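Local coordinates for protein HTH-type transcriptional regulator KdgR (Escherichia coli, PDB 1YSP) that represses transcription of genes for 2-keto-3-deoxygluconate transport and catabolism and of the Entner-Doudoroff aldolase gene, this chain being its C-terminal IclR-type domain, at residues Q12-E22 / Y157-I168. Numbering follows the deposited sequence.
Sequences QMRELSRLTKE and YVAMLHTAARKI. With SO4 (sulfate ion), chain B.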
ATOM      1  N   GLN A  12       3.304  15.029   4.029  1.00 26.00           N
ATOM      2  CA  GLN A  12       2.306  14.268   4.757  1.00 25.61           C
ATOM      3  C   GLN A  12       2.921  13.029   5.419  1.00 24.73           C
ATOM      4  O   GLN A  12       2.462  12.600   6.507  1.00 24.29           O
ATOM      5  CB  GLN A  12       1.140  13.894   3.829  1.00 26.20           C
ATOM      6  CG  GLN A  12       0.413  15.094   3.242  1.00 28.04           C
ATOM      7  CD  GLN A  12      -0.179  15.980   4.305  1.00 27.83           C
ATOM      8  OE1 GLN A  12      -0.676  15.498   5.336  1.00 27.15           O
ATOM      9  NE2 GLN A  12      -0.131  17.305   4.074  1.00 30.23           N
ATOM     10  N   MET A  13       3.950  12.494   4.794  1.00 24.30           N
ATOM     11  CA  MET A  13       4.688  11.332   5.371  1.00 24.69           C
ATOM     12  C   MET A  13       5.485  11.741   6.611  1.00 25.91           C
ATOM     13  O   MET A  13       5.542  11.033   7.619  1.00 24.43           O
ATOM     14  CB  MET A  13       5.588  10.715   4.326  1.00 25.47           C
ATOM     15  CG  MET A  13       4.794   9.971   3.180  1.00 22.93           C
ATOM     16  SD  MET A  13       5.846   9.571   1.774  1.00 26.09           S
ATOM     17  CE  MET A  13       6.880   8.250   2.415  1.00 24.83           C
ATOM     18  N   ARG A  14       6.126  12.913   6.533  1.00 25.67           N
ATOM     19  CA  ARG A  14       6.816  13.439   7.722  1.00 26.19           C
ATOM     20  C   ARG A  14       5.830  13.681   8.865  1.00 25.54           C
ATOM     21  O   ARG A  14       6.129  13.328  10.017  1.00 26.35           O
ATOM     22  CB  ARG A  14       7.690  14.667   7.388  1.00 25.57           C
ATOM     23  CG  ARG A  14       8.897  14.323   6.498  1.00 26.12           C
ATOM     24  CD  ARG A  14       9.504  15.578   5.769  1.00 26.91           C
ATOM     25  NE  ARG A  14      10.707  15.178   5.056  1.00 27.92           N
ATOM     26  CZ  ARG A  14      11.933  15.152   5.554  1.00 30.30           C
ATOM     27  NH1 ARG A  14      12.177  15.582   6.777  1.00 31.50           N
ATOM     28  NH2 ARG A  14      12.918  14.706   4.814  1.00 35.39           N
ATOM     29  N   GLU A  15       4.631  14.176   8.541  1.00 26.82           N
ATOM     30  CA  GLU A  15       3.537  14.288   9.504  1.00 27.56           C
ATOM     31  C   GLU A  15       3.066  12.933  10.157  1.00 28.99           C
ATOM     32  O   GLU A  15       2.882  12.827  11.383  1.00 27.51           O
ATOM     33  CB  GLU A  15       2.380  15.080   8.901  1.00 27.79           C
ATOM     34  CG  GLU A  15       1.181  15.293   9.821  1.00 29.27           C
ATOM     35  CD  GLU A  15       1.362  16.406  10.874  1.00 31.06           C
ATOM     36  OE1 GLU A  15       2.493  16.824  11.215  1.00 29.59           O
ATOM     37  OE2 GLU A  15       0.323  16.863  11.361  1.00 34.54           O
ATOM     38  N   LEU A  16       2.893  11.904   9.337  1.00 29.02           N
ATOM     39  CA  LEU A  16       2.591  10.576   9.889  1.00 30.18           C
ATOM     40  C   LEU A  16       3.725  10.050  10.769  1.00 29.61           C
ATOM     41  O   LEU A  16       3.467   9.425  11.789  1.00 30.72           O
ATOM     42  CB  LEU A  16       2.354   9.577   8.739  1.00 29.05           C
ATOM     43  CG  LEU A  16       1.035   9.736   7.989  1.00 30.17           C
ATOM     44  CD1 LEU A  16       1.143   9.013   6.587  1.00 29.77           C
ATOM     45  CD2 LEU A  16      -0.175   9.224   8.851  1.00 28.73           C
ATOM     46  N   SER A  17       4.967  10.266  10.370  1.00 30.21           N
ATOM     47  CA  SER A  17       6.113   9.820  11.158  1.00 32.12           C
ATOM     48  C   SER A  17       6.103  10.531  12.516  1.00 31.26           C
ATOM     49  O   SER A  17       6.220   9.885  13.568  1.00 29.94           O
ATOM     50  CB  SER A  17       7.412  10.053  10.417  1.00 31.78           C
ATOM     51  OG  SER A  17       8.559   9.932  11.260  1.00 36.64           O
ATOM     52  N   ARG A  18       5.909  11.855  12.482  1.00 30.35           N
ATOM     53  CA  ARG A  18       5.712  12.653  13.697  1.00 30.59           C
ATOM     54  C   ARG A  18       4.590  12.103  14.584  1.00 30.65           C
ATOM     55  O   ARG A  18       4.762  11.990  15.806  1.00 30.30           O
ATOM     56  CB  ARG A  18       5.371  14.123  13.327  1.00 29.36           C
ATOM     57  CG  ARG A  18       5.371  15.078  14.516  1.00 31.98           C
ATOM     58  CD  ARG A  18       4.928  16.493  14.085  1.00 30.02           C
ATOM     59  NE  ARG A  18       3.498  16.561  13.821  1.00 30.58           N
ATOM     60  CZ  ARG A  18       2.548  16.631  14.751  1.00 31.98           C
ATOM     61  NH1 ARG A  18       2.866  16.616  16.035  1.00 36.23           N
ATOM     62  NH2 ARG A  18       1.282  16.707  14.406  1.00 34.49           N
ATOM     63  N   LEU A  19       3.432  11.805  13.994  1.00 30.79           N
ATOM     64  CA  LEU A  19       2.290  11.354  14.803  1.00 31.87           C
ATOM     65  C   LEU A  19       2.442   9.897  15.303  1.00 32.40           C
ATOM     66  O   LEU A  19       1.887   9.538  16.347  1.00 32.79           O
ATOM     67  CB  LEU A  19       0.972  11.507  14.055  1.00 31.58           C
ATOM     68  CG  LEU A  19       0.465  12.902  13.590  1.00 33.74           C
ATOM     69  CD1 LEU A  19      -0.564  12.743  12.443  1.00 34.13           C
ATOM     70  CD2 LEU A  19      -0.121  13.692  14.668  1.00 34.36           C
ATOM     71  N   THR A  20       3.169   9.058  14.567  1.00 31.51           N
ATOM     72  CA  THR A  20       3.092   7.608  14.843  1.00 32.50           C
ATOM     73  C   THR A  20       4.415   6.966  15.191  1.00 33.01           C
ATOM     74  O   THR A  20       4.426   5.846  15.727  1.00 33.95           O
ATOM     75  CB  THR A  20       2.492   6.793  13.624  1.00 30.67           C
ATOM     76  OG1 THR A  20       3.405   6.816  12.542  1.00 30.67           O
ATOM     77  CG2 THR A  20       1.156   7.313  13.197  1.00 32.77           C
ATOM     78  N   LYS A  21       5.515   7.629  14.830  1.00 33.80           N
ATOM     79  CA  LYS A  21       6.885   7.106  14.918  1.00 35.62           C
ATOM     80  C   LYS A  21       7.144   5.842  14.082  1.00 35.53           C
ATOM     81  O   LYS A  21       8.140   5.154  14.293  1.00 35.27           O
ATOM     82  CB  LYS A  21       7.315   6.844  16.375  1.00 37.14           C
ATOM     83  CG  LYS A  21       7.035   7.991  17.312  1.00 40.04           C
ATOM     84  CD  LYS A  21       8.207   8.925  17.408  1.00 44.57           C
ATOM     85  CE  LYS A  21       8.472   9.250  18.883  1.00 45.43           C
ATOM     86  NZ  LYS A  21       8.602  10.700  19.108  1.00 48.20           N
ATOM     87  N   GLU A  22       6.239   5.549  13.144  1.00 33.42           N
ATOM     88  CA  GLU A  22       6.328   4.321  12.343  1.00 32.23           C
ATOM     89  C   GLU A  22       7.094   4.618  11.044  1.00 31.84           C
ATOM     90  O   GLU A  22       7.319   5.812  10.730  1.00 31.48           O
ATOM     91  CB  GLU A  22       4.918   3.837  12.001  1.00 31.91           C
ATOM     92  CG  GLU A  22       3.994   3.425  13.201  1.00 33.02           C
ATOM     93  CD  GLU A  22       4.390   2.098  13.890  1.00 32.34           C
ATOM     94  OE1 GLU A  22       5.401   1.497  13.497  1.00 33.75           O
ATOM     95  OE2 GLU A  22       3.681   1.689  14.841  1.00 32.82           O
ATOM     96  N   TYR A 157      -4.581   4.268  12.596  1.00 27.97           N
ATOM     97  CA  TYR A 157      -3.568   4.320  11.515  1.00 27.12           C
ATOM     98  C   TYR A 157      -4.248   4.502  10.172  1.00 27.30           C
ATOM     99  O   TYR A 157      -3.773   5.283   9.352  1.00 27.50           O
ATOM    100  CB  TYR A 157      -2.675   3.062  11.501  1.00 25.95           C
ATOM    101  CG  TYR A 157      -1.544   3.080  12.492  1.00 25.89           C
ATOM    102  CD1 TYR A 157      -1.502   4.011  13.554  1.00 26.25           C
ATOM    103  CD2 TYR A 157      -0.532   2.141  12.417  1.00 25.10           C
ATOM    104  CE1 TYR A 157      -0.502   3.987  14.465  1.00 27.24           C
ATOM    105  CE2 TYR A 157       0.499   2.129  13.341  1.00 27.16           C
ATOM    106  CZ  TYR A 157       0.497   3.052  14.367  1.00 27.50           C
ATOM    107  OH  TYR A 157       1.523   3.034  15.263  1.00 28.85           O
ATOM    108  N   VAL A 158      -5.372   3.828   9.966  1.00 26.48           N
ATOM    109  CA  VAL A 158      -6.095   3.897   8.686  1.00 27.06           C
ATOM    110  C   VAL A 158      -6.647   5.325   8.522  1.00 27.66           C
ATOM    111  O   VAL A 158      -6.543   5.939   7.444  1.00 25.55           O
ATOM    112  CB  VAL A 158      -7.218   2.835   8.607  1.00 26.05           C
ATOM    113  CG1 VAL A 158      -8.226   3.136   7.456  1.00 27.51           C
ATOM    114  CG2 VAL A 158      -6.615   1.391   8.490  1.00 23.30           C
ATOM    115  N   ALA A 159      -7.182   5.851   9.623  1.00 27.42           N
ATOM    116  CA  ALA A 159      -7.782   7.192   9.608  1.00 28.74           C
ATOM    117  C   ALA A 159      -6.720   8.231   9.299  1.00 27.89           C
ATOM    118  O   ALA A 159      -6.934   9.092   8.418  1.00 27.27           O
ATOM    119  CB  ALA A 159      -8.489   7.480  10.938  1.00 29.95           C
ATOM    120  N   MET A 160      -5.542   8.104   9.913  1.00 26.96           N
ATOM    121  CA  MET A 160      -4.468   9.086   9.620  1.00 28.51           C
ATOM    122  C   MET A 160      -3.894   8.930   8.197  1.00 27.17           C
ATOM    123  O   MET A 160      -3.506   9.920   7.557  1.00 25.69           O
ATOM    124  CB  MET A 160      -3.314   8.972  10.604  1.00 27.17           C
ATOM    125  CG  MET A 160      -3.688   9.330  12.061  1.00 30.08           C
ATOM    126  SD  MET A 160      -2.251   9.073  13.133  1.00 35.73           S
ATOM    127  CE  MET A 160      -2.321   7.333  13.434  1.00 29.79           C
ATOM    128  N   LEU A 161      -3.765   7.681   7.729  1.00 24.35           N
ATOM    129  CA  LEU A 161      -3.362   7.452   6.301  1.00 23.27           C
ATOM    130  C   LEU A 161      -4.354   8.132   5.335  1.00 23.82           C
ATOM    131  O   LEU A 161      -3.931   8.765   4.355  1.00 23.36           O
ATOM    132  CB  LEU A 161      -3.301   5.932   6.011  1.00 22.41           C
ATOM    133  CG  LEU A 161      -2.026   5.297   6.502  1.00 21.69           C
ATOM    134  CD1 LEU A 161      -2.182   3.745   6.416  1.00 24.98           C
ATOM    135  CD2 LEU A 161      -0.813   5.751   5.691  1.00 22.69           C
ATOM    136  N   HIS A 162      -5.646   7.939   5.571  1.00 24.43           N
ATOM    137  CA  HIS A 162      -6.686   8.505   4.705  1.00 26.92           C
ATOM    138  C   HIS A 162      -6.613  10.030   4.669  1.00 27.29           C
ATOM    139  O   HIS A 162      -6.682  10.649   3.593  1.00 27.85           O
ATOM    140  CB  HIS A 162      -8.062   8.053   5.136  1.00 28.01           C
ATOM    141  CG  HIS A 162      -8.451   6.716   4.583  1.00 30.69           C
ATOM    142  ND1 HIS A 162      -8.168   6.334   3.283  1.00 35.48           N
ATOM    143  CD2 HIS A 162      -9.140   5.692   5.134  1.00 34.91           C
ATOM    144  CE1 HIS A 162      -8.641   5.118   3.076  1.00 34.81           C
ATOM    145  NE2 HIS A 162      -9.235   4.707   4.180  1.00 35.76           N
ATOM    146  N   THR A 163      -6.449  10.642   5.826  1.00 28.08           N
ATOM    147  CA  THR A 163      -6.201  12.124   5.864  1.00 29.04           C
ATOM    148  C   THR A 163      -5.013  12.544   5.029  1.00 28.32           C
ATOM    149  O   THR A 163      -5.122  13.450   4.167  1.00 29.29           O
ATOM    150  CB  THR A 163      -6.032  12.596   7.331  1.00 29.85           C
ATOM    151  OG1 THR A 163      -7.192  12.180   8.052  1.00 28.10           O
ATOM    152  CG2 THR A 163      -5.854  14.141   7.421  1.00 29.39           C
ATOM    153  N   ALA A 164      -3.872  11.898   5.257  1.00 26.97           N
ATOM    154  CA  ALA A 164      -2.649  12.193   4.515  1.00 27.03           C
ATOM    155  C   ALA A 164      -2.849  12.004   3.006  1.00 27.96           C
ATOM    156  O   ALA A 164      -2.537  12.913   2.191  1.00 26.82           O
ATOM    157  CB  ALA A 164      -1.500  11.283   5.014  1.00 26.10           C
ATOM    158  N   ALA A 165      -3.409  10.840   2.620  1.00 27.25           N
ATOM    159  CA  ALA A 165      -3.653  10.554   1.197  1.00 27.17           C
ATOM    160  C   ALA A 165      -4.625  11.537   0.527  1.00 28.16           C
ATOM    161  O   ALA A 165      -4.423  11.915  -0.625  1.00 27.70           O
ATOM    162  CB  ALA A 165      -4.155   9.117   1.028  1.00 26.65           C
ATOM    163  N   ARG A 166      -5.685  11.914   1.235  1.00 28.89           N
ATOM    164  CA  ARG A 166      -6.637  12.831   0.654  0.50 30.33           C
ATOM    165  C   ARG A 166      -6.007  14.188   0.353  1.00 29.94           C
ATOM    166  O   ARG A 166      -6.282  14.772  -0.702  1.00 29.03           O
ATOM    167  CB  ARG A 166      -7.875  12.915   1.515  0.50 30.35           C
ATOM    168  CG  ARG A 166      -8.808  11.751   1.217  0.50 34.02           C
ATOM    169  CD  ARG A 166      -9.601  11.345   2.421  0.50 38.48           C
ATOM    170  NE  ARG A 166     -10.368  10.125   2.172  0.50 41.54           N
ATOM    171  CZ  ARG A 166     -10.725   9.253   3.112  0.50 42.10           C
ATOM    172  NH1 ARG A 166     -10.374   9.454   4.375  0.50 43.31           N
ATOM    173  NH2 ARG A 166     -11.425   8.168   2.790  0.50 42.79           N
ATOM    174  N   LYS A 167      -5.127  14.654   1.244  1.00 29.63           N
ATOM    175  CA  LYS A 167      -4.377  15.908   1.008  1.00 29.05           C
ATOM    176  C   LYS A 167      -3.450  15.775  -0.209  1.00 29.22           C
ATOM    177  O   LYS A 167      -3.443  16.636  -1.132  1.00 28.43           O
ATOM    178  CB  LYS A 167      -3.619  16.346   2.286  1.00 28.98           C
ATOM    179  CG  LYS A 167      -4.542  16.709   3.473  1.00 30.29           C
ATOM    180  CD  LYS A 167      -3.708  17.266   4.689  1.00 28.47           C
ATOM    181  CE  LYS A 167      -4.617  17.905   5.729  1.00 33.10           C
ATOM    182  NZ  LYS A 167      -3.906  17.831   7.060  1.00 38.03           N
ATOM    183  N   ILE A 168      -2.690  14.686  -0.267  1.00 27.94           N
ATOM    184  CA  ILE A 168      -1.800  14.461  -1.427  1.00 28.13           C
ATOM    185  C   ILE A 168      -2.587  14.439  -2.759  1.00 28.38           C
ATOM    186  O   ILE A 168      -2.166  15.059  -3.758  1.00 28.02           O
ATOM    187  CB  ILE A 168      -1.016  13.143  -1.311  1.00 27.29           C
ATOM    188  CG1 ILE A 168      -0.115  13.127  -0.057  1.00 28.63           C
ATOM    189  CG2 ILE A 168      -0.148  12.889  -2.583  1.00 29.07           C
ATOM    190  CD1 ILE A 168       0.484  11.656   0.247  1.00 26.98           C
TER
HETATM  191  S   SO4 B 180       0.092  19.696   7.240  0.50 15.72           S
HETATM  192  O1  SO4 B 180       0.141  20.600   8.402  1.00 36.51           O
HETATM  193  O2  SO4 B 180       0.196  18.266   7.697  1.00 40.16           O
HETATM  194  O3  SO4 B 180      -1.137  19.866   6.588  1.00 26.88           O
HETATM  195  O4  SO4 B 180       1.212  19.996   6.297  1.00 35.69           O
HETATM  196  O   HOH W   1      -2.327  15.245   7.332  1.00 49.32           O
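Tyr157 OH donates to Glu22 OE2 at 2.6 Å. The carboxylate oxygen lies at the ring edge and accepts through its anti lone pair, with the carboxylate and ring planes 76° apart. Beside this bond, Thr20 CG2 presses on Met160 CE at 3.5 Å, a tight carbon pair. Leu16 straddles the next helical turn: CD2 lies 3.6 Å from Met160 CB, while CD1 reaches Ala164 CB and Leu161 CD2. At the far end, a bend at chi2 (-60°) lays the Gln12 amide against Lys167, OE1 and NE2 each 3.6 Å from Lys167 CD. The two side chains cross at about a right angle. A water bridges Gln12 OE1 and Lys167 NZ, and a sulfate, probably from the crystallisation liquor, bonds weakly to NZ.

Thr20 OG1 donates to Leu16 O. It also accepts from Glu22 N, an ST turn that helps place Glu22. Arg153 also bonds to Tyr157 OH. A phenylalanine in place of Tyr157 would probably leave Glu22 OE2 and Arg153 without this partner and the Glu22 carboxylate freer to turn. Segments 12-20 and 157-168 run antiparallel (162°), joining the domain's first and last helices over the antiparallel sheet, where Leu16 touches Ile24 and Leu161 Ile142. The chemistry implies a mainly apolar seam, clasped directly at one end and through water at the other.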